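Local coordinates for protein glucokinase (Enterococcus faecalis, PDB 2QM1) that probably phosphorylates glucose at the expense of ATP, as a metal-binding sugar kinase of the ROK family, at residues 228-231 / 232-236; 278-281 / 282-286; 318-321 / 322-325. All coordinates share one frame; numbering follows the deposited sequence. Where two conformers were deposited one is given.

Overall arrangement
Three short-range contacts, each between neighbours along one stretch of chain, illustrate how helices are finished and decorated in an actin-like ATPase fold. They follow in series. Interaction 1 closes helix 225-233 and leads into helix 237-261; interaction 2 lies within helix 277-289; interaction 3 is the C-terminal tail beyond helix 310-318. The first two have centres 14 Å apart and touch, Phe-229 and Ala-232 resting on Phe-278 and Leu-279, so that helices 225-233 and 277-289 pack directly on each other. Interaction 3 has its centre 46 and 38 Å from theirs, against strand 112-116 and helix 117-128. Two contacts thus share one group of helices; the third lies across the chain's centre, near magnesium-binding residues.

Interaction 1: 228-231 / 232-236; sequences VFEF and AEKGD
Glu-230 and Lys-234, one helical turn apart, run side by side and form the charged contact of this helix end. The ammonium NZ of Lys-234 lies 3.5 Å from OE2 of Glu-230, a long salt bridge on an exposed surface. Bends at chi2 and chi3 (105° and 61°) fold the lysine back, so that its NZ also lies 3.4 Å from CG of Glu-230.

Backbone bonds carry the rest of the turn. N of Glu-233 bonds O of Phe-229 at 2.8 Å, and N of Lys-234 bonds O of Glu-230 at 3.0 Å. The helix then ends in a Schellman motif: Gly-235 takes positive phi (101°), N of Asp-236 reaches back to O of Phe-231 at 2.9 Å, and N of Gly-235 bonds O of Ala-232 at 2.8 Å. Asp-236 is at once the N-cap of helix 237-261, its OD2 accepting from N of Phe-238, while OD1 accepts from N of Leu-213 in helix 212-218.

Van der Waals packing accompanies the turn. Asp-236 and Phe-231 point the same way, with OD1 of Asp-236 3.6 Å from CD2 of Phe-231 in an oblique approach and the carboxylate nearly perpendicular to the ring. Apolar neighbours complete the surroundings: the side chain of Phe-231 touches Leu-213 and Ala-239, and the methyl of Ala-232 meets Ala-239, Val-243 and Phe-278.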
loop_
_atom_site.group_PDB
_atom_site.type_symbol
_atom_site.label_atom_id
_atom_site.label_comp_id
_atom_site.label_asym_id
_atom_site.label_seq_id
_atom_site.Cartn_x
_atom_site.Cartn_y
_atom_site.Cartn_z
ATOM N N VAL B 228 -24.728 7.025 -17.182
ATOM C CA VAL B 228 -23.750 8.093 -17.482
ATOM C C VAL B 228 -22.703 7.612 -18.464
ATOM O O VAL B 228 -22.430 8.266 -19.459
ATOM C CB VAL B 228 -23.072 8.647 -16.197
ATOM C CG1 VAL B 228 -21.859 9.473 -16.533
ATOM C CG2 VAL B 228 -24.086 9.455 -15.366
ATOM N N PHE B 229 -22.146 6.447 -18.169
ATOM C CA PHE B 229 -21.230 5.754 -19.067
ATOM C C PHE B 229 -21.901 5.363 -20.399
ATOM O O PHE B 229 -21.308 5.549 -21.463
ATOM C CB PHE B 229 -20.528 4.575 -18.343
ATOM C CG PHE B 229 -19.379 5.014 -17.456
ATOM C CD1 PHE B 229 -18.060 4.907 -17.896
ATOM C CD2 PHE B 229 -19.618 5.569 -16.187
ATOM C CE1 PHE B 229 -17.009 5.345 -17.111
ATOM C CE2 PHE B 229 -18.572 6.021 -15.391
ATOM C CZ PHE B 229 -17.261 5.908 -15.849
ATOM N N GLU B 230 -23.142 4.884 -20.350
ATOM C CA GLU B 230 -23.870 4.529 -21.572
ATOM C C GLU B 230 -24.083 5.740 -22.528
ATOM O O GLU B 230 -23.954 5.594 -23.751
ATOM C CB GLU B 230 -25.197 3.819 -21.240
ATOM C CG GLU B 230 -25.856 3.105 -22.436
ATOM C CD GLU B 230 -27.247 2.491 -22.136
ATOM O OE1 GLU B 230 -27.370 1.247 -22.118
ATOM O OE2 GLU B 230 -28.237 3.238 -21.937
ATOM N N PHE B 231 -24.396 6.918 -21.976
ATOM C CA PHE B 231 -24.461 8.151 -22.781
ATOM C C PHE B 231 -23.107 8.433 -23.389
ATOM O O PHE B 231 -23.030 8.825 -24.538
ATOM C CB PHE B 231 -24.909 9.353 -21.967
ATOM C CG PHE B 231 -26.389 9.435 -21.765
ATOM C CD1 PHE B 231 -26.940 9.288 -20.490
ATOM C CD2 PHE B 231 -27.246 9.645 -22.848
ATOM C CE1 PHE B 231 -28.337 9.366 -20.290
ATOM C CE2 PHE B 231 -28.644 9.723 -22.663
ATOM C CZ PHE B 231 -29.185 9.585 -21.381
ATOM N N ALA B 232 -22.043 8.200 -22.617
ATOM C CA ALA B 232 -20.692 8.438 -23.100
ATOM C C ALA B 232 -20.376 7.514 -24.273
ATOM O O ALA B 232 -20.010 7.983 -25.342
ATOM C CB ALA B 232 -19.667 8.292 -21.991
ATOM N N GLU B 233 -20.549 6.211 -24.074
ATOM C CA GLU B 233 -20.241 5.236 -25.116
ATOM C C GLU B 233 -20.995 5.602 -26.400
ATOM O O GLU B 233 -20.412 5.657 -27.488
ATOM C CB GLU B 233 -20.593 3.822 -24.629
ATOM C CG GLU B 233 -20.094 2.674 -25.497
ATOM C CD GLU B 233 -19.994 1.335 -24.721
ATOM O OE1 GLU B 233 -20.604 1.208 -23.607
ATOM O OE2 GLU B 233 -19.306 0.391 -25.233
ATOM N N LYS B 234 -22.283 5.893 -26.230
ATOM C CA LYS B 234 -23.217 6.259 -27.294
ATOM C C LYS B 234 -22.905 7.644 -27.939
ATOM O O LYS B 234 -23.604 8.074 -28.868
ATOM C CB LYS B 234 -24.627 6.241 -26.690
ATOM C CG LYS B 234 -25.755 5.691 -27.566
ATOM C CD LYS B 234 -26.218 4.273 -27.149
ATOM C CE LYS B 234 -26.772 4.206 -25.696
ATOM N NZ LYS B 234 -27.524 2.940 -25.349
ATOM N N GLY B 235 -21.883 8.348 -27.440
ATOM C CA GLY B 235 -21.406 9.596 -28.077
ATOM C C GLY B 235 -21.791 10.968 -27.513
ATOM O O GLY B 235 -21.473 11.997 -28.126
ATOM N N ASP B 236 -22.450 10.989 -26.350
ATOM C CA ASP B 236 -22.917 12.205 -25.664
ATOM C C ASP B 236 -21.730 13.011 -25.147
ATOM O O ASP B 236 -21.020 12.578 -24.208
ATOM C CB ASP B 236 -23.849 11.810 -24.499
ATOM C CG ASP B 236 -24.506 13.006 -23.798
ATOM O OD1 ASP B 236 -25.640 12.842 -23.274
ATOM O OD2 ASP B 236 -23.897 14.092 -23.745
#

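Interaction 2: 278-281 / 282-286; sequences FLRS and RVEKY
Arg-282, in one of its two deposited conformers, lays its guanidinium flat over one face of the Phe-278 ring, the planes only 12° apart and CZ 3.7 Å from the ring centroid. The stack is a cation-pi contact between residues i and i+4, with NE above the middle of the ring and NH1 shifted toward CE2. Its approach is completed by a CH-pi contact from CD of Arg-282. The arginine chain bends at chi2 and chi3 (137° and -126°), which turns the guanidinium over the ring and puts O of Phe-278 at its edge, where NE makes a weak hydrogen bond of 3.1 Å.

The second pair, also four residues apart, is ionic. NH1 of Arg-280 meets OE2 of Glu-284 at 2.8 Å in an almost straight bond; the oxygen lies in the guanidinium plane, yet the donor stands above the carboxylate plane. A water bridges the same two groups, accepting from NH2 of Arg-280 and donating to OE1 of Glu-284 at 2.6 Å. Glu-277 and O of Ile-301 also engage this arginine, which should hold its rotation.

Apolar packing is represented by CD1 of Leu-279, which touches CG2 of Val-283 at 3.7 Å; Leu-279 also rests on Phe-229 and Cys-247. Side chains four residues apart meet in this way along an alpha-helix, here helix 277-289, whose side chains touch helices 225-233 and 237-261 and strand 300-303.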
loop_
_atom_site.group_PDB
_atom_site.type_symbol
_atom_site.label_atom_id
_atom_site.label_comp_id
_atom_site.label_asym_id
_atom_site.label_seq_id
_atom_site.Cartn_x
_atom_site.Cartn_y
_atom_site.Cartn_z
ATOM N N PHE B 278 -15.634 0.209 -21.534
ATOM C CA PHE B 278 -15.537 1.639 -21.789
ATOM C C PHE B 278 -14.988 2.362 -20.553
ATOM O O PHE B 278 -14.164 3.261 -20.667
ATOM C CB PHE B 278 -16.914 2.172 -22.182
ATOM C CG PHE B 278 -16.912 3.604 -22.606
ATOM C CD1 PHE B 278 -17.121 4.617 -21.665
ATOM C CD2 PHE B 278 -16.716 3.940 -23.940
ATOM C CE1 PHE B 278 -17.122 5.946 -22.047
ATOM C CE2 PHE B 278 -16.712 5.270 -24.344
ATOM C CZ PHE B 278 -16.913 6.278 -23.401
ATOM N N LEU B 279 -15.457 1.944 -19.374
ATOM C CA LEU B 279 -14.879 2.374 -18.103
ATOM C C LEU B 279 -13.458 1.849 -17.850
ATOM O O LEU B 279 -12.610 2.618 -17.471
ATOM C CB LEU B 279 -15.780 1.997 -16.922
ATOM C CG LEU B 279 -15.099 2.054 -15.548
ATOM C CD1 LEU B 279 -14.872 3.495 -15.116
ATOM C CD2 LEU B 279 -15.943 1.327 -14.515
ATOM N N ARG B 280 -13.198 0.558 -18.066
ATOM C CA ARG B 280 -11.848 -0.005 -17.820
ATOM C C ARG B 280 -10.799 0.731 -18.638
ATOM O O ARG B 280 -9.761 1.116 -18.131
ATOM C CB ARG B 280 -11.790 -1.500 -18.143
ATOM C CG ARG B 280 -10.604 -2.249 -17.509
ATOM C CD ARG B 280 -10.285 -3.422 -18.333
ATOM N NE ARG B 280 -10.012 -2.969 -19.687
ATOM C CZ ARG B 280 -8.825 -2.539 -20.102
ATOM N NH1 ARG B 280 -7.749 -2.564 -19.281
ATOM N NH2 ARG B 280 -8.727 -2.118 -21.356
ATOM N N SER B 281 -11.156 1.034 -19.875
ATOM C CA SER B 281 -10.264 1.695 -20.774
ATOM C C SER B 281 -9.830 3.071 -20.271
ATOM O O SER B 281 -8.629 3.398 -20.321
ATOM C CB SER B 281 -10.908 1.803 -22.155
ATOM O OG SER B 281 -9.908 1.535 -23.108
ATOM N N ARG B 282 -10.792 3.859 -19.775
ATOM C CA ARG B 282 -10.533 5.235 -19.433
ATOM C C ARG B 282 -9.780 5.261 -18.123
ATOM O O ARG B 282 -8.915 6.108 -17.909
ATOM C CB ARG B 282 -11.836 6.042 -19.476
ATOM C CG ARG B 282 -12.136 6.489 -20.925
ATOM C CD ARG B 282 -13.567 6.359 -21.389
ATOM N NE ARG B 282 -13.627 5.569 -22.635
ATOM C CZ ARG B 282 -13.509 6.061 -23.866
ATOM N NH1 ARG B 282 -13.564 5.258 -24.930
ATOM N NH2 ARG B 282 -13.332 7.361 -24.045
ATOM N N VAL B 283 -10.054 4.283 -17.271
ATOM C CA VAL B 283 -9.280 4.178 -16.053
ATOM C C VAL B 283 -7.828 3.863 -16.415
ATOM O O VAL B 283 -6.880 4.580 -15.965
ATOM C CB VAL B 283 -9.885 3.247 -14.998
ATOM C CG1 VAL B 283 -8.940 3.225 -13.790
ATOM C CG2 VAL B 283 -11.238 3.811 -14.586
ATOM N N GLU B 284 -7.659 2.814 -17.235
ATOM C CA GLU B 284 -6.328 2.350 -17.661
ATOM C C GLU B 284 -5.540 3.497 -18.319
ATOM O O GLU B 284 -4.346 3.692 -18.042
ATOM C CB GLU B 284 -6.451 1.163 -18.634
ATOM C CG GLU B 284 -5.111 0.670 -19.125
ATOM C CD GLU B 284 -5.225 -0.247 -20.306
ATOM O OE1 GLU B 284 -5.180 0.278 -21.463
ATOM O OE2 GLU B 284 -5.316 -1.481 -20.067
ATOM N N LYS B 285 -6.219 4.277 -19.136
ATOM C CA LYS B 285 -5.580 5.406 -19.819
ATOM C C LYS B 285 -4.933 6.457 -18.863
ATOM O O LYS B 285 -3.813 6.910 -19.077
ATOM C CB LYS B 285 -6.569 6.076 -20.753
ATOM C CG LYS B 285 -6.007 7.403 -21.274
ATOM C CD LYS B 285 -6.996 8.378 -21.898
ATOM C CE LYS B 285 -6.146 9.501 -22.495
ATOM N NZ LYS B 285 -6.834 10.495 -23.380
ATOM N N TYR B 286 -5.643 6.835 -17.813
ATOM C CA TYR B 286 -5.084 7.738 -16.828
ATOM C C TYR B 286 -4.102 7.073 -15.852
ATOM O O TYR B 286 -3.134 7.680 -15.456
ATOM C CB TYR B 286 -6.199 8.501 -16.099
ATOM C CG TYR B 286 -6.881 9.552 -16.975
ATOM C CD1 TYR B 286 -6.217 10.715 -17.300
ATOM C CD2 TYR B 286 -8.178 9.373 -17.457
ATOM C CE1 TYR B 286 -6.801 11.701 -18.085
ATOM C CE2 TYR B 286 -8.792 10.361 -18.259
ATOM C CZ TYR B 286 -8.078 11.528 -18.554
ATOM O OH TYR B 286 -8.596 12.541 -19.347
HETATM O O HOH W 1 -6.803 -0.780 -23.199
#

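Interaction 3: 318-321 / 322-325; sequences LALQ and FSKE
One face of the Phe-322 ring is overlain by the side chain of Gln-321, its sequence neighbour. CG of Gln-321 stands above the middle of the ring, 3.8 Å from the centroid and only 7° off the normal, a CH-pi contact. The amide follows on over the rim, its carbon CD 3.8 Å from CZ of Phe-322, and the two planes are 10° apart, so the groups stack. The structural setting is a short 3-10 turn just beyond helix 310-318, where the chain of this actin-like ATPase fold tapers into its C-terminal tail.

Torsions explain the overlap. CG of Gln-321 is wedged between its backbone N and carbonyl carbon (chi1 53°), and the chain then stretches out over the ring. Phe-322 holds CG beside its own backbone N, which brings the flank of the ring to Ala-319 O, 3.3 Å from CD1 of Phe-322 in an oblique approach. The aromatic side chain also reaches Ala-113 of strand 112-116 and the adjoining Pro-111, while Leu-318 and Leu-320 lean on helix 117-128, the helix that carries the magnesium-binding Asn-119. The turn thereby rests against the end strand of the N-terminal sheet.

Backbone i to i+3 bonds define the 3-10 geometry: N of Phe-322 bonds O of Ala-319 at 3.0 Å, and N of Ser-323 bonds O of Leu-320 at 3.2 Å. That second acceptor is gripped twice from the same face of its carbonyl plane, because OG of Ser-323 also donates to O of Leu-320 at 2.9 Å.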
loop_
_atom_site.group_PDB
_atom_site.type_symbol
_atom_site.label_atom_id
_atom_site.label_comp_id
_atom_site.label_asym_id
_atom_site.label_seq_id
_atom_site.Cartn_x
_atom_site.Cartn_y
_atom_site.Cartn_z
ATOM N N LEU B 318 -12.188 -17.344 3.870
ATOM C CA LEU B 318 -11.660 -17.204 5.222
ATOM C C LEU B 318 -11.892 -18.485 6.014
ATOM O O LEU B 318 -11.183 -18.760 6.945
ATOM C CB LEU B 318 -12.397 -16.079 5.949
ATOM C CG LEU B 318 -12.307 -14.609 5.562
ATOM C CD1 LEU B 318 -13.366 -13.788 6.362
ATOM C CD2 LEU B 318 -10.880 -14.142 5.854
ATOM N N ALA B 319 -12.909 -19.259 5.667
ATOM C CA ALA B 319 -13.197 -20.471 6.431
ATOM C C ALA B 319 -12.130 -21.550 6.216
ATOM O O ALA B 319 -11.978 -22.457 7.046
ATOM C CB ALA B 319 -14.533 -20.984 6.087
ATOM N N LEU B 320 -11.379 -21.434 5.113
ATOM C CA LEU B 320 -10.370 -22.445 4.796
ATOM C C LEU B 320 -9.209 -22.549 5.787
ATOM O O LEU B 320 -8.489 -23.576 5.823
ATOM C CB LEU B 320 -9.838 -22.229 3.396
ATOM C CG LEU B 320 -10.846 -22.527 2.266
ATOM C CD1 LEU B 320 -10.341 -21.858 0.988
ATOM C CD2 LEU B 320 -10.991 -24.027 2.039
ATOM N N GLN B 321 -9.026 -21.510 6.593
ATOM C CA GLN B 321 -7.991 -21.550 7.625
ATOM C C GLN B 321 -8.256 -22.617 8.657
ATOM O O GLN B 321 -7.327 -23.022 9.363
ATOM C CB GLN B 321 -7.873 -20.193 8.325
ATOM C CG GLN B 321 -9.176 -19.706 8.855
ATOM C CD GLN B 321 -9.072 -18.408 9.590
ATOM O OE1 GLN B 321 -9.623 -17.394 9.165
ATOM N NE2 GLN B 321 -8.378 -18.430 10.703
ATOM N N PHE B 322 -9.515 -23.086 8.730
ATOM C CA PHE B 322 -9.918 -24.141 9.676
ATOM C C PHE B 322 -9.845 -25.577 9.197
ATOM O O PHE B 322 -10.190 -26.454 9.957
ATOM C CB PHE B 322 -11.330 -23.865 10.213
ATOM C CG PHE B 322 -11.474 -22.494 10.791
ATOM C CD1 PHE B 322 -12.348 -21.567 10.223
ATOM C CD2 PHE B 322 -10.694 -22.115 11.888
ATOM C CE1 PHE B 322 -12.465 -20.278 10.768
ATOM C CE2 PHE B 322 -10.803 -20.828 12.428
ATOM C CZ PHE B 322 -11.672 -19.920 11.865
ATOM N N SER B 323 -9.410 -25.830 7.959
ATOM C CA SER B 323 -9.388 -27.216 7.446
ATOM C C SER B 323 -8.452 -28.104 8.269
ATOM O O SER B 323 -7.427 -27.634 8.774
ATOM C CB SER B 323 -8.913 -27.306 6.002
ATOM O OG SER B 323 -9.344 -26.246 5.212
ATOM N N LYS B 324 -8.807 -29.374 8.405
ATOM C CA LYS B 324 -7.905 -30.353 9.006
ATOM C C LYS B 324 -6.716 -30.407 8.028
ATOM O O LYS B 324 -6.885 -30.445 6.825
ATOM C CB LYS B 324 -8.612 -31.701 9.149
ATOM C CG LYS B 324 -7.922 -32.772 10.004
ATOM C CD LYS B 324 -8.387 -32.746 11.456
ATOM C CE LYS B 324 -8.084 -34.077 12.220
ATOM N NZ LYS B 324 -8.755 -35.306 11.614
ATOM N N GLU B 325 -5.503 -30.330 8.515
ATOM C CA GLU B 325 -4.417 -30.446 7.544
ATOM C C GLU B 325 -3.902 -31.874 7.592
ATOM O O GLU B 325 -4.668 -32.805 7.824
ATOM C CB GLU B 325 -3.308 -29.414 7.803
ATOM C CG GLU B 325 -1.968 -29.701 7.115
ATOM C CD GLU B 325 -1.870 -29.125 5.701
ATOM O OE1 GLU B 325 -1.129 -28.124 5.512
ATOM O OE2 GLU B 325 -2.524 -29.677 4.784
#